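Local coordinates for protein putative tRNA synthase (PDB 3DQQ) that probably catalyses the ATP-dependent phosphorylation of 3-oxo-tetronate to 3-oxo-tetronate 4-phosphate, as a member of the four-carbon acid sugar kinase family, at residues Ala269-His274 with Arg414-Phe419; Val99-Met104 with Gln162-Cys167; Gln173-Gly178 with Leu207-Glu212; Asp34-Thr39 with Leu69-Lys74. One frame throughout, in Å; residues are numbered along the deposited sequence.

Contact 1 of 4, residues Ala269-His274 with Arg414-Phe419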
loop_
_atom_site.group_PDB
_atom_site.type_symbol
_atom_site.label_atom_id
_atom_site.label_comp_id
_atom_site.label_asym_id
_atom_site.label_seq_id
_atom_site.Cartn_x
_atom_site.Cartn_y
_atom_site.Cartn_z
ATOM N N ALA A 269 8.562 5.053 -15.308
ATOM C CA ALA A 269 8.051 6.179 -16.118
ATOM C C ALA A 269 9.219 6.914 -16.805
ATOM O O ALA A 269 9.144 7.242 -17.986
ATOM C CB ALA A 269 7.248 7.106 -15.273
ATOM N N PHE A 270 10.323 7.098 -16.084
ATOM C CA PHE A 270 11.503 7.792 -16.608
ATOM C C PHE A 270 12.216 6.960 -17.656
ATOM O O PHE A 270 12.302 7.357 -18.815
ATOM C CB PHE A 270 12.456 8.127 -15.452
ATOM C CG PHE A 270 13.744 8.785 -15.886
ATOM C CD1 PHE A 270 13.786 10.150 -16.150
ATOM C CD2 PHE A 270 14.924 8.038 -15.986
ATOM C CE1 PHE A 270 14.975 10.764 -16.536
ATOM C CE2 PHE A 270 16.135 8.640 -16.372
ATOM C CZ PHE A 270 16.159 10.007 -16.654
ATOM N N TYR A 271 12.686 5.785 -17.242
ATOM C CA TYR A 271 13.424 4.889 -18.118
ATOM C C TYR A 271 12.735 4.562 -19.440
ATOM O O TYR A 271 13.419 4.360 -20.453
ATOM C CB TYR A 271 13.720 3.581 -17.406
ATOM C CG TYR A 271 14.730 2.714 -18.115
ATOM C CD1 TYR A 271 14.365 1.495 -18.664
ATOM C CD2 TYR A 271 16.057 3.118 -18.230
ATOM C CE1 TYR A 271 15.293 0.689 -19.309
ATOM C CE2 TYR A 271 16.993 2.328 -18.872
ATOM C CZ TYR A 271 16.611 1.110 -19.417
ATOM O OH TYR A 271 17.544 0.327 -20.057
ATOM N N ARG A 272 11.403 4.491 -19.446
ATOM C CA ARG A 272 10.685 3.981 -20.631
ATOM C C ARG A 272 10.730 4.959 -21.833
ATOM O O ARG A 272 10.485 4.580 -22.970
ATOM C CB ARG A 272 9.243 3.592 -20.272
ATOM C CG ARG A 272 8.243 4.626 -20.599
ATOM C CD ARG A 272 6.938 4.547 -19.812
ATOM N NE ARG A 272 6.398 3.228 -19.443
ATOM C CZ ARG A 272 5.899 2.336 -20.286
ATOM N NH1 ARG A 272 5.926 2.549 -21.593
ATOM N NH2 ARG A 272 5.419 1.204 -19.821
ATOM N N GLN A 273 11.052 6.215 -21.540
ATOM C CA GLN A 273 11.356 7.223 -22.547
ATOM C C GLN A 273 12.709 7.063 -23.193
ATOM O O GLN A 273 12.976 7.701 -24.200
ATOM C CB GLN A 273 11.292 8.592 -21.900
ATOM C CG GLN A 273 9.873 8.910 -21.533
ATOM C CD GLN A 273 9.744 10.066 -20.610
ATOM O OE1 GLN A 273 9.552 9.878 -19.418
ATOM N NE2 GLN A 273 9.832 11.281 -21.146
ATOM N N HIS A 274 13.566 6.234 -22.620
ATOM C CA HIS A 274 14.926 6.113 -23.098
ATOM C C HIS A 274 15.250 4.754 -23.660
ATOM O O HIS A 274 16.289 4.588 -24.291
ATOM C CB HIS A 274 15.900 6.412 -21.971
ATOM C CG HIS A 274 15.739 7.781 -21.402
ATOM N ND1 HIS A 274 16.374 8.883 -21.927
ATOM C CD2 HIS A 274 15.000 8.231 -20.360
ATOM C CE1 HIS A 274 16.034 9.956 -21.234
ATOM N NE2 HIS A 274 15.204 9.588 -20.273
ATOM N N ARG A 414 21.513 4.843 -14.505
ATOM C CA ARG A 414 22.815 4.954 -13.854
ATOM C C ARG A 414 23.449 3.603 -13.742
ATOM O O ARG A 414 24.625 3.467 -14.047
ATOM C CB ARG A 414 22.724 5.647 -12.495
ATOM C CG ARG A 414 22.196 7.106 -12.677
ATOM C CD ARG A 414 22.401 8.046 -11.470
ATOM N NE ARG A 414 22.033 7.378 -10.219
ATOM C CZ ARG A 414 22.887 6.746 -9.412
ATOM N NH1 ARG A 414 24.194 6.678 -9.682
ATOM N NH2 ARG A 414 22.413 6.181 -8.309
ATOM N N ALA A 415 22.646 2.605 -13.372
ATOM C CA ALA A 415 23.088 1.220 -13.292
ATOM C C ALA A 415 23.928 0.804 -14.496
ATOM O O ALA A 415 24.813 -0.022 -14.388
ATOM C CB ALA A 415 21.881 0.322 -13.182
ATOM N N GLN A 416 23.630 1.387 -15.650
ATOM C CA GLN A 416 24.274 1.025 -16.889
ATOM C C GLN A 416 25.365 2.003 -17.273
ATOM O O GLN A 416 26.442 1.609 -17.663
ATOM C CB GLN A 416 23.227 0.990 -17.998
ATOM C CG GLN A 416 22.376 -0.258 -18.021
ATOM C CD GLN A 416 21.232 -0.185 -19.022
ATOM O OE1 GLN A 416 20.186 0.395 -18.753
ATOM N NE2 GLN A 416 21.424 -0.790 -20.166
ATOM N N ARG A 417 25.054 3.288 -17.181
ATOM C CA ARG A 417 25.896 4.348 -17.737
ATOM C C ARG A 417 27.118 4.634 -16.890
ATOM O O ARG A 417 28.177 4.978 -17.407
ATOM C CB ARG A 417 25.099 5.646 -17.854
ATOM C CG ARG A 417 24.089 5.658 -18.972
ATOM C CD ARG A 417 24.655 6.183 -20.272
ATOM N NE ARG A 417 23.621 6.265 -21.309
ATOM C CZ ARG A 417 22.630 7.167 -21.326
ATOM N NH1 ARG A 417 22.477 8.089 -20.360
ATOM N NH2 ARG A 417 21.764 7.138 -22.322
ATOM N N GLU A 418 26.968 4.517 -15.579
ATOM C CA GLU A 418 28.104 4.687 -14.687
ATOM C C GLU A 418 28.893 3.409 -14.456
ATOM O O GLU A 418 29.715 3.372 -13.569
ATOM C CB GLU A 418 27.642 5.299 -13.375
ATOM C CG GLU A 418 27.211 6.738 -13.594
ATOM C CD GLU A 418 26.223 7.248 -12.540
ATOM O OE1 GLU A 418 26.373 6.900 -11.319
ATOM O OE2 GLU A 418 25.300 8.017 -12.934
ATOM N N PHE A 419 28.671 2.369 -15.250
ATOM C CA PHE A 419 29.427 1.150 -15.086
ATOM C C PHE A 419 29.598 0.486 -16.412
ATOM O O PHE A 419 28.759 -0.236 -16.851
ATOM C CB PHE A 419 28.714 0.223 -14.123
ATOM C CG PHE A 419 28.489 0.827 -12.795
ATOM C CD1 PHE A 419 29.424 0.682 -11.789
ATOM C CD2 PHE A 419 27.367 1.598 -12.556
ATOM C CE1 PHE A 419 29.231 1.267 -10.550
ATOM C CE2 PHE A 419 27.174 2.194 -11.322
ATOM C CZ PHE A 419 28.115 2.019 -10.315
#

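Contact 2 of 4, residues Val99-Met104 with Gln162-Cys167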
loop_
_atom_site.group_PDB
_atom_site.type_symbol
_atom_site.label_atom_id
_atom_site.label_comp_id
_atom_site.label_asym_id
_atom_site.label_seq_id
_atom_site.Cartn_x
_atom_site.Cartn_y
_atom_site.Cartn_z
ATOM N N VAL A 99 18.704 -15.313 19.551
ATOM C CA VAL A 99 19.863 -15.646 18.690
ATOM C C VAL A 99 21.193 -15.206 19.332
ATOM O O VAL A 99 22.166 -15.949 19.298
ATOM C CB VAL A 99 19.692 -15.073 17.261
ATOM C CG1 VAL A 99 20.941 -15.265 16.447
ATOM C CG2 VAL A 99 18.463 -15.730 16.582
ATOM N N THR A 100 21.224 -14.021 19.930
ATOM C CA THR A 100 22.428 -13.548 20.597
ATOM C C THR A 100 22.861 -14.495 21.695
ATOM O O THR A 100 23.994 -14.952 21.695
ATOM C CB THR A 100 22.262 -12.127 21.176
ATOM O OG1 THR A 100 21.849 -11.233 20.124
ATOM C CG2 THR A 100 23.575 -11.611 21.772
ATOM N N ASP A 101 21.965 -14.837 22.607
ATOM C CA ASP A 101 22.331 -15.743 23.671
ATOM C C ASP A 101 22.796 -17.081 23.135
ATOM O O ASP A 101 23.686 -17.736 23.734
ATOM C CB ASP A 101 21.185 -15.982 24.634
ATOM C CG ASP A 101 20.790 -14.730 25.448
ATOM O OD1 ASP A 101 21.676 -13.959 25.914
ATOM O OD2 ASP A 101 19.548 -14.536 25.605
ATOM N N ALA A 102 22.237 -17.522 22.024
ATOM C CA ALA A 102 22.628 -18.826 21.512
ATOM C C ALA A 102 24.049 -18.721 20.973
ATOM O O ALA A 102 24.878 -19.584 21.249
ATOM C CB ALA A 102 21.689 -19.314 20.472
ATOM N N LEU A 103 24.344 -17.664 20.225
ATOM C CA LEU A 103 25.669 -17.513 19.618
ATOM C C LEU A 103 26.686 -17.393 20.741
ATOM O O LEU A 103 27.764 -17.983 20.667
ATOM C CB LEU A 103 25.740 -16.286 18.671
ATOM C CG LEU A 103 24.851 -16.254 17.391
ATOM C CD1 LEU A 103 24.836 -14.869 16.683
ATOM C CD2 LEU A 103 25.264 -17.324 16.402
ATOM N N MET A 104 26.351 -16.667 21.791
ATOM C CA MET A 104 27.288 -16.491 22.886
ATOM C C MET A 104 27.624 -17.835 23.476
ATOM O O MET A 104 28.789 -18.151 23.732
ATOM C CB MET A 104 26.733 -15.538 23.956
ATOM C CG MET A 104 26.508 -14.057 23.492
ATOM S SD MET A 104 25.727 -13.060 24.823
ATOM C CE MET A 104 27.207 -13.032 25.857
ATOM N N GLN A 162 13.641 -9.853 25.965
ATOM C CA GLN A 162 13.839 -10.754 24.865
ATOM C C GLN A 162 14.980 -11.731 25.121
ATOM O O GLN A 162 15.177 -12.649 24.352
ATOM C CB GLN A 162 14.344 -9.841 23.765
ATOM C CG GLN A 162 13.991 -10.225 22.451
ATOM C CD GLN A 162 14.557 -9.318 21.413
ATOM O OE1 GLN A 162 14.572 -8.074 21.534
ATOM N NE2 GLN A 162 15.030 -9.949 20.351
ATOM N N ALA A 163 15.781 -11.476 26.156
ATOM C CA ALA A 163 17.048 -12.143 26.360
ATOM C C ALA A 163 17.174 -12.557 27.822
ATOM O O ALA A 163 16.431 -12.089 28.691
ATOM C CB ALA A 163 18.147 -11.217 26.011
ATOM N N GLN A 164 18.144 -13.405 28.104
ATOM C CA GLN A 164 18.350 -13.869 29.459
ATOM C C GLN A 164 19.101 -12.984 30.420
ATOM O O GLN A 164 18.986 -13.188 31.594
ATOM C CB GLN A 164 19.216 -15.078 29.426
ATOM C CG GLN A 164 18.630 -16.263 28.738
ATOM C CD GLN A 164 19.560 -17.432 28.972
ATOM O OE1 GLN A 164 20.126 -17.592 30.124
ATOM N NE2 GLN A 164 19.765 -18.239 27.910
ATOM N N GLY A 165 19.989 -12.116 29.961
ATOM C CA GLY A 165 20.851 -11.414 30.905
ATOM C C GLY A 165 20.538 -9.944 31.074
ATOM O O GLY A 165 19.554 -9.415 30.560
ATOM N N ARG A 166 21.435 -9.280 31.778
ATOM C CA ARG A 166 21.346 -7.852 32.010
ATOM C C ARG A 166 22.159 -7.108 31.010
ATOM O O ARG A 166 23.263 -7.532 30.642
ATOM C CB ARG A 166 21.850 -7.519 33.385
ATOM C CG ARG A 166 20.967 -8.123 34.404
ATOM C CD ARG A 166 21.193 -7.483 35.762
ATOM N NE ARG A 166 22.558 -7.741 36.229
ATOM C CZ ARG A 166 23.463 -6.822 36.583
ATOM N NH1 ARG A 166 23.188 -5.494 36.541
ATOM N NH2 ARG A 166 24.668 -7.271 36.967
ATOM N N CYS A 167 21.630 -5.965 30.625
ATOM C CA CYS A 167 22.168 -5.167 29.556
ATOM C C CYS A 167 22.586 -3.768 29.996
ATOM O O CYS A 167 21.821 -3.089 30.574
ATOM C CB CYS A 167 21.077 -5.034 28.525
ATOM S SG CYS A 167 21.624 -4.180 27.078
#

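Contact 3 of 4, residues Gln173-Gly178 with Leu207-Glu212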
loop_
_atom_site.group_PDB
_atom_site.type_symbol
_atom_site.label_atom_id
_atom_site.label_comp_id
_atom_site.label_asym_id
_atom_site.label_seq_id
_atom_site.Cartn_x
_atom_site.Cartn_y
_atom_site.Cartn_z
ATOM N N GLN A 173 29.631 10.114 25.541
ATOM C CA GLN A 173 30.721 10.784 26.251
ATOM C C GLN A 173 31.928 9.893 26.533
ATOM O O GLN A 173 33.054 10.391 26.527
ATOM C CB GLN A 173 30.212 11.384 27.551
ATOM C CG GLN A 173 29.366 12.603 27.336
ATOM C CD GLN A 173 27.878 12.332 27.173
ATOM O OE1 GLN A 173 27.421 11.169 27.192
ATOM N NE2 GLN A 173 27.094 13.425 27.010
ATOM N N THR A 174 31.734 8.600 26.803
ATOM C CA THR A 174 32.889 7.710 27.018
ATOM C C THR A 174 33.660 7.486 25.706
ATOM O O THR A 174 34.876 7.536 25.650
ATOM C CB THR A 174 32.437 6.371 27.550
ATOM O OG1 THR A 174 31.721 6.552 28.769
ATOM C CG2 THR A 174 33.615 5.436 27.779
ATOM N N LEU A 175 32.925 7.222 24.644
ATOM C CA LEU A 175 33.518 7.089 23.326
ATOM C C LEU A 175 34.353 8.330 23.048
ATOM O O LEU A 175 35.440 8.249 22.502
ATOM C CB LEU A 175 32.401 6.947 22.288
ATOM C CG LEU A 175 31.946 5.563 21.822
ATOM C CD1 LEU A 175 32.181 4.456 22.777
ATOM C CD2 LEU A 175 30.497 5.632 21.469
ATOM N N ASP A 176 33.830 9.485 23.437
ATOM C CA ASP A 176 34.529 10.747 23.238
ATOM C C ASP A 176 35.794 10.822 24.067
ATOM O O ASP A 176 36.719 11.512 23.707
ATOM C CB ASP A 176 33.601 11.953 23.537
ATOM C CG ASP A 176 32.453 12.116 22.479
ATOM O OD1 ASP A 176 32.694 11.717 21.299
ATOM O OD2 ASP A 176 31.317 12.610 22.825
ATOM N N GLU A 177 35.857 10.130 25.184
ATOM C CA GLU A 177 37.124 10.010 25.882
ATOM C C GLU A 177 38.104 9.060 25.192
ATOM O O GLU A 177 39.268 9.075 25.495
ATOM C CB GLU A 177 36.917 9.537 27.315
ATOM C CG GLU A 177 36.476 10.638 28.250
ATOM C CD GLU A 177 35.875 10.128 29.598
ATOM O OE1 GLU A 177 35.959 8.896 29.910
ATOM O OE2 GLU A 177 35.300 10.994 30.346
ATOM N N GLY A 178 37.643 8.204 24.299
ATOM C CA GLY A 178 38.554 7.365 23.560
ATOM C C GLY A 178 38.619 5.885 23.912
ATOM O O GLY A 178 37.866 5.361 24.776
ATOM N N LEU A 207 31.362 5.333 15.616
ATOM C CA LEU A 207 31.469 4.007 15.049
ATOM C C LEU A 207 32.901 3.603 14.774
ATOM O O LEU A 207 33.268 2.437 14.994
ATOM C CB LEU A 207 30.641 3.894 13.795
ATOM C CG LEU A 207 29.131 3.988 14.094
ATOM C CD1 LEU A 207 28.344 4.028 12.793
ATOM C CD2 LEU A 207 28.703 2.843 14.988
ATOM N N GLU A 208 33.731 4.540 14.340
ATOM C CA GLU A 208 35.130 4.245 14.114
ATOM C C GLU A 208 35.808 3.889 15.421
ATOM O O GLU A 208 36.626 2.980 15.469
ATOM C CB GLU A 208 35.840 5.408 13.469
ATOM C CG GLU A 208 35.406 5.712 12.026
ATOM C CD GLU A 208 36.160 6.926 11.404
ATOM O OE1 GLU A 208 36.435 6.911 10.179
ATOM O OE2 GLU A 208 36.500 7.896 12.144
ATOM N N ILE A 209 35.460 4.590 16.493
ATOM C CA ILE A 209 36.035 4.284 17.804
ATOM C C ILE A 209 35.594 2.886 18.261
ATOM O O ILE A 209 36.370 2.130 18.827
ATOM C CB ILE A 209 35.633 5.352 18.836
ATOM C CG1 ILE A 209 36.269 6.690 18.452
ATOM C CG2 ILE A 209 36.066 4.955 20.243
ATOM C CD1 ILE A 209 35.572 7.946 19.024
ATOM N N GLN A 210 34.339 2.536 18.009
ATOM C CA GLN A 210 33.846 1.240 18.452
ATOM C C GLN A 210 34.617 0.161 17.711
ATOM O O GLN A 210 35.084 -0.798 18.323
ATOM C CB GLN A 210 32.362 1.083 18.176
ATOM C CG GLN A 210 31.395 1.911 19.003
ATOM C CD GLN A 210 29.956 1.745 18.470
ATOM O OE1 GLN A 210 29.666 0.735 17.834
ATOM N NE2 GLN A 210 29.061 2.711 18.737
ATOM N N GLY A 211 34.750 0.362 16.392
ATOM C CA GLY A 211 35.497 -0.524 15.521
ATOM C C GLY A 211 36.874 -0.730 16.057
ATOM O O GLY A 211 37.376 -1.831 16.103
ATOM N N GLU A 212 37.487 0.333 16.507
ATOM C CA GLU A 212 38.827 0.232 17.012
ATOM C C GLU A 212 38.899 -0.524 18.333
ATOM O O GLU A 212 39.863 -1.209 18.605
ATOM C CB GLU A 212 39.398 1.629 17.199
ATOM C CG GLU A 212 40.902 1.637 17.525
ATOM C CD GLU A 212 41.548 3.000 17.261
ATOM O OE1 GLU A 212 40.843 3.861 16.632
ATOM O OE2 GLU A 212 42.747 3.217 17.671
#

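Contact 4 of 4, residues Asp34-Thr39 with Leu69-Lys74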
loop_
_atom_site.group_PDB
_atom_site.type_symbol
_atom_site.label_atom_id
_atom_site.label_comp_id
_atom_site.label_asym_id
_atom_site.label_seq_id
_atom_site.Cartn_x
_atom_site.Cartn_y
_atom_site.Cartn_z
ATOM N N ASP A 34 21.000 -18.230 2.482
ATOM C CA ASP A 34 20.815 -19.438 3.254
ATOM C C ASP A 34 22.129 -20.003 3.747
ATOM O O ASP A 34 23.192 -19.618 3.272
ATOM C CB ASP A 34 20.057 -20.473 2.449
ATOM C CG ASP A 34 19.069 -21.326 3.325
ATOM O OD1 ASP A 34 19.170 -21.351 4.620
ATOM O OD2 ASP A 34 18.182 -21.980 2.678
ATOM N N VAL A 35 22.067 -20.918 4.703
ATOM C CA VAL A 35 23.262 -21.537 5.249
ATOM C C VAL A 35 24.095 -22.132 4.157
ATOM O O VAL A 35 23.596 -22.920 3.379
ATOM C CB VAL A 35 22.921 -22.671 6.219
ATOM C CG1 VAL A 35 24.195 -23.371 6.692
ATOM C CG2 VAL A 35 22.105 -22.139 7.369
ATOM N N PRO A 36 25.363 -21.768 4.074
ATOM C CA PRO A 36 26.171 -22.277 2.995
ATOM C C PRO A 36 26.394 -23.768 3.026
ATOM O O PRO A 36 26.443 -24.389 4.058
ATOM C CB PRO A 36 27.496 -21.564 3.180
ATOM C CG PRO A 36 27.193 -20.410 4.015
ATOM C CD PRO A 36 26.134 -20.858 4.919
ATOM N N THR A 37 26.499 -24.335 1.856
ATOM C CA THR A 37 26.629 -25.762 1.714
ATOM C C THR A 37 28.008 -26.012 1.173
ATOM O O THR A 37 28.513 -27.106 1.310
ATOM C CB THR A 37 25.576 -26.317 0.726
ATOM O OG1 THR A 37 25.809 -25.740 -0.547
ATOM C CG2 THR A 37 24.143 -25.931 1.142
ATOM N N GLY A 38 28.642 -25.004 0.585
ATOM C CA GLY A 38 29.911 -25.232 -0.069
ATOM C C GLY A 38 31.101 -25.046 0.832
ATOM O O GLY A 38 31.112 -25.467 1.967
ATOM N N THR A 39 32.073 -24.341 0.287
ATOM C CA THR A 39 33.393 -24.166 0.826
ATOM C C THR A 39 33.663 -22.667 0.779
ATOM O O THR A 39 33.052 -21.967 0.008
ATOM C CB THR A 39 34.401 -24.911 -0.084
ATOM O OG1 THR A 39 35.713 -24.355 0.107
ATOM C CG2 THR A 39 33.973 -24.859 -1.644
ATOM N N LEU A 69 26.755 -20.524 11.940
ATOM C CA LEU A 69 27.968 -20.412 12.753
ATOM C C LEU A 69 28.856 -21.643 12.605
ATOM O O LEU A 69 30.078 -21.501 12.528
ATOM C CB LEU A 69 27.612 -20.185 14.206
ATOM C CG LEU A 69 28.782 -20.051 15.163
ATOM C CD1 LEU A 69 29.564 -18.789 14.887
ATOM C CD2 LEU A 69 28.301 -20.053 16.627
ATOM N N VAL A 70 28.262 -22.846 12.529
ATOM C CA VAL A 70 29.039 -24.067 12.345
ATOM C C VAL A 70 29.807 -23.965 11.066
ATOM O O VAL A 70 30.966 -24.324 11.006
ATOM C CB VAL A 70 28.194 -25.367 12.323
ATOM C CG1 VAL A 70 29.027 -26.556 11.686
ATOM C CG2 VAL A 70 27.718 -25.756 13.745
ATOM N N TRP A 71 29.189 -23.439 10.039
ATOM C CA TRP A 71 29.912 -23.277 8.806
ATOM C C TRP A 71 31.038 -22.241 8.888
ATOM O O TRP A 71 32.133 -22.495 8.432
ATOM C CB TRP A 71 28.952 -22.895 7.710
ATOM C CG TRP A 71 29.573 -22.811 6.359
ATOM C CD1 TRP A 71 29.705 -23.803 5.469
ATOM C CD2 TRP A 71 30.126 -21.642 5.753
ATOM N NE1 TRP A 71 30.302 -23.335 4.319
ATOM C CE2 TRP A 71 30.587 -22.007 4.488
ATOM C CE3 TRP A 71 30.301 -20.329 6.176
ATOM C CZ2 TRP A 71 31.188 -21.105 3.631
ATOM C CZ3 TRP A 71 30.897 -19.425 5.315
ATOM C CH2 TRP A 71 31.328 -19.815 4.069
ATOM N N LEU A 72 30.759 -21.071 9.435
ATOM C CA LEU A 72 31.763 -20.033 9.558
ATOM C C LEU A 72 32.954 -20.549 10.356
ATOM O O LEU A 72 34.094 -20.291 10.007
ATOM C CB LEU A 72 31.192 -18.807 10.257
ATOM C CG LEU A 72 30.226 -17.936 9.466
ATOM C CD1 LEU A 72 29.584 -16.836 10.372
ATOM C CD2 LEU A 72 30.976 -17.371 8.274
ATOM N N LYS A 73 32.693 -21.276 11.433
ATOM C CA LYS A 73 33.783 -21.820 12.237
ATOM C C LYS A 73 34.612 -22.820 11.441
ATOM O O LYS A 73 35.793 -22.863 11.528
ATOM C CB LYS A 73 33.250 -22.518 13.469
ATOM C CG LYS A 73 33.085 -21.642 14.661
ATOM C CD LYS A 73 32.486 -22.548 15.831
ATOM C CE LYS A 73 32.776 -22.001 17.322
ATOM N NZ LYS A 73 31.543 -22.126 18.185
ATOM N N LYS A 74 33.958 -23.628 10.648
ATOM C CA LYS A 74 34.655 -24.537 9.761
ATOM C C LYS A 74 35.570 -23.814 8.781
ATOM O O LYS A 74 36.568 -24.319 8.431
ATOM C CB LYS A 74 33.611 -25.340 9.013
ATOM C CG LYS A 74 34.096 -26.507 8.205
ATOM C CD LYS A 74 32.884 -27.454 7.850
ATOM C CE LYS A 74 32.257 -28.070 9.223
ATOM N NZ LYS A 74 30.725 -28.286 9.294
#

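Contact 1 of 4, residues Ala269-His274 with Arg414-Phe419
With CG set opposite its own backbone N (chi1 -167°), Tyr-271 carries its phenol out from the end of helix 262-271, while Gln-416 holds CG beside the backbone N (chi1 -79°) and runs extended beyond it. These two side chains reach for each other across a wide gap: the nearest CA atoms of the segments, in Tyr-271 and Arg-414, are 10.3 Å apart. They meet by their polar ends at about a right angle, with the ring and amide planes inclined by 51°. As modelled, Tyr-271 OH lies 2.9 Å from Gln-416 OE1, but the amide is probably turned over, so the identity of the facing atom is doubtful. The firmer partner of the phenol is the carbonyl O of Ala-310, to which Tyr-271 OH is hydrogen-bonded; Gln-416 also packs on Ala-310 and Leu-309, so that one loop lies against both side chains. Beside this meeting, Phe-270, Tyr-271 and His-274 all touch Ile-413 of helix 411-417. Four residues on from Phe-270, the imidazole of His-274 lies over one face of its ring, NE2 3.8 Å above the plane and offset toward the rim. From the last turn of the other helix, Arg-414 NH1 makes a salt bridge to Glu-418 OE1 (2.7 Å), just past the helix end; as a hydrogen bond it is weak. Two helix ends joined through long side chains, one of them resting on strand 356-360, fit the alpha/beta architecture of the nucleotide-binding C-terminal domain.

Contact 2 of 4, residues Val99-Met104 with Gln162-Cys167
Asp-101 meets Ala-163 and Gln-164 where helix 96-106 of the alpha/beta sugar-binding N-terminal domain faces the loop between helix 155-160 and strand 167-170. The tight part is built round one buried carboxylate. Holding CG beside its backbone N (chi1 -67°), Asp-101 directs the group at the loop, whose Ala-163 CA is 6.9 Å from Asp-101 CA. Gln-164 N donates to Asp-101 OD2 almost straight (N-H...O 166°), the donor coming from the syn side, 28° out of the carboxylate plane. The same oxygen lies against carbon as well, with Asp-101 OD2 3.5 Å from Ala-163 CA. The other oxygen, OD1, turns to the rest of the fold: it forms a salt bridge with Arg-195 and a hydrogen bond with Tyr-196 OH, and that hydroxyl is also bonded to the amide N of Gly-165. Loop, helix and the start of strand 196-199 are thus tied through one acid; with a backbone N-H, an arginine and a hydroxyl round it, the acid is probably charged. The looser side is that of Gln-164, an exposed residue that runs extended past the carboxylate. Its aliphatic part brushes the acid, Gln-164 CG lying 3.7 Å from Asp-101 OD2, with no further side-chain bond between the segments. Ala-163, partly exposed, lays its methyl against both Asp-101 OD2 and Tyr-196. The hydrogen bond that joins the segments, Gln-164 N to Asp-101 OD2, measures 3.1 Å.

Contact 3 of 4, residues Gln173-Gly178 with Leu207-Glu212
The flat amide of Gln-210 meets Leu-175 at its nitrogen corner, Leu-175 CD2 standing 4.2 Å from Gln-210 NE2; a second flat group, the peptide carbonyl of Leu-175, is met by the methyls of Ile-209. This is helix-on-helix packing in the alpha/beta sugar-binding N-terminal domain: helices 172-177 and 204-214 follow the neighbouring parallel strands 167-170 and 196-199. The amide is held by atoms beyond the pair, OE1 bonding to Ser-115 OG and NE2 weakly to the carbonyl O of Asp-200, which probably limits its rotation. Ile-209 points at the facing helix, and its CG1, set beside the backbone N (chi1 -66°), continues extended to CD1. Its other branch, CG2, comes 4.0 Å from Leu-175 O and 4.5 Å from Leu-175 CG. That carbonyl O is already used by Gly-178 N at 2.8 Å, where helix 172-177 ends in a glycine of positive phi that is also the N-cap of helix 179-191. Polar links flank the apolar patch, since Asp-176 OD1 binds Arg-205 and His-206, just before the second segment. The closest approach across the pair is Ile-209 CD1 to Leu-175 O, at 3.5 Å.

Contact 4 of 4, residues Asp34-Thr39 with Leu69-Lys74
Pro-36 lies across one face of the Trp-71 indole, the two side chains crossing at about a right angle. It is a CH-pi packing in the alpha/beta sugar-binding N-terminal domain, where helix 58-74 is lapped by the loop joining the parallel strands 29-33 and 46-50. Pro-36 CB sits 3.5 Å from the centroid of the five-membered ring, only 17° off its normal, so a C-H of this carbon can point down into the pi cloud. Pro-36 CG reaches over the junction of the two rings, 3.6 Å from Trp-71 CD2. The indole is swung out to the loop because its CG stands opposite the backbone N (chi1 -175°). Val-47 and Ile-49 of strand 46-50 also touch Trp-71, and Ile-49 touches Pro-36, so proline and indole share an apolar neighbour. While the face takes the proline, the indole N-H is used further along the same loop. The carbonyl O of Gly-38 lies close to the ring plane and receives the bond almost straight, whereas the donor stands well above the carbonyl's own plane. Thr-39, exposed, borders the six-membered ring, Thr-39 C being 4.1 Å from Trp-71 CZ2. The hydrogen bond itself, Trp-71 NE1 to Gly-38 O, measures 3.3 Å.

Contacts 2, 3 and 4 belong to the sugar-binding domain, whereas contact 1 stands apart in the nucleotide-binding half, its centre about 46 Å from that of contact 2. Contacts 1 and 3 are buried helix pairs, one meeting through polar side-chain ends and the other mainly through aliphatic groups. Contacts 2 and 4 each lay a loop on a helix and are partly buried: contact 2 turns on a buried carboxylate taking a backbone N-H, contact 4 on an indole that offers a face to proline and its N-H to a carbonyl. These two also touch directly, because their helices 96-106 and 58-74 are neighbours, Leu-103 CD2 lying 4.1 Å from Leu-69 CD2. Contact 3 touches neither.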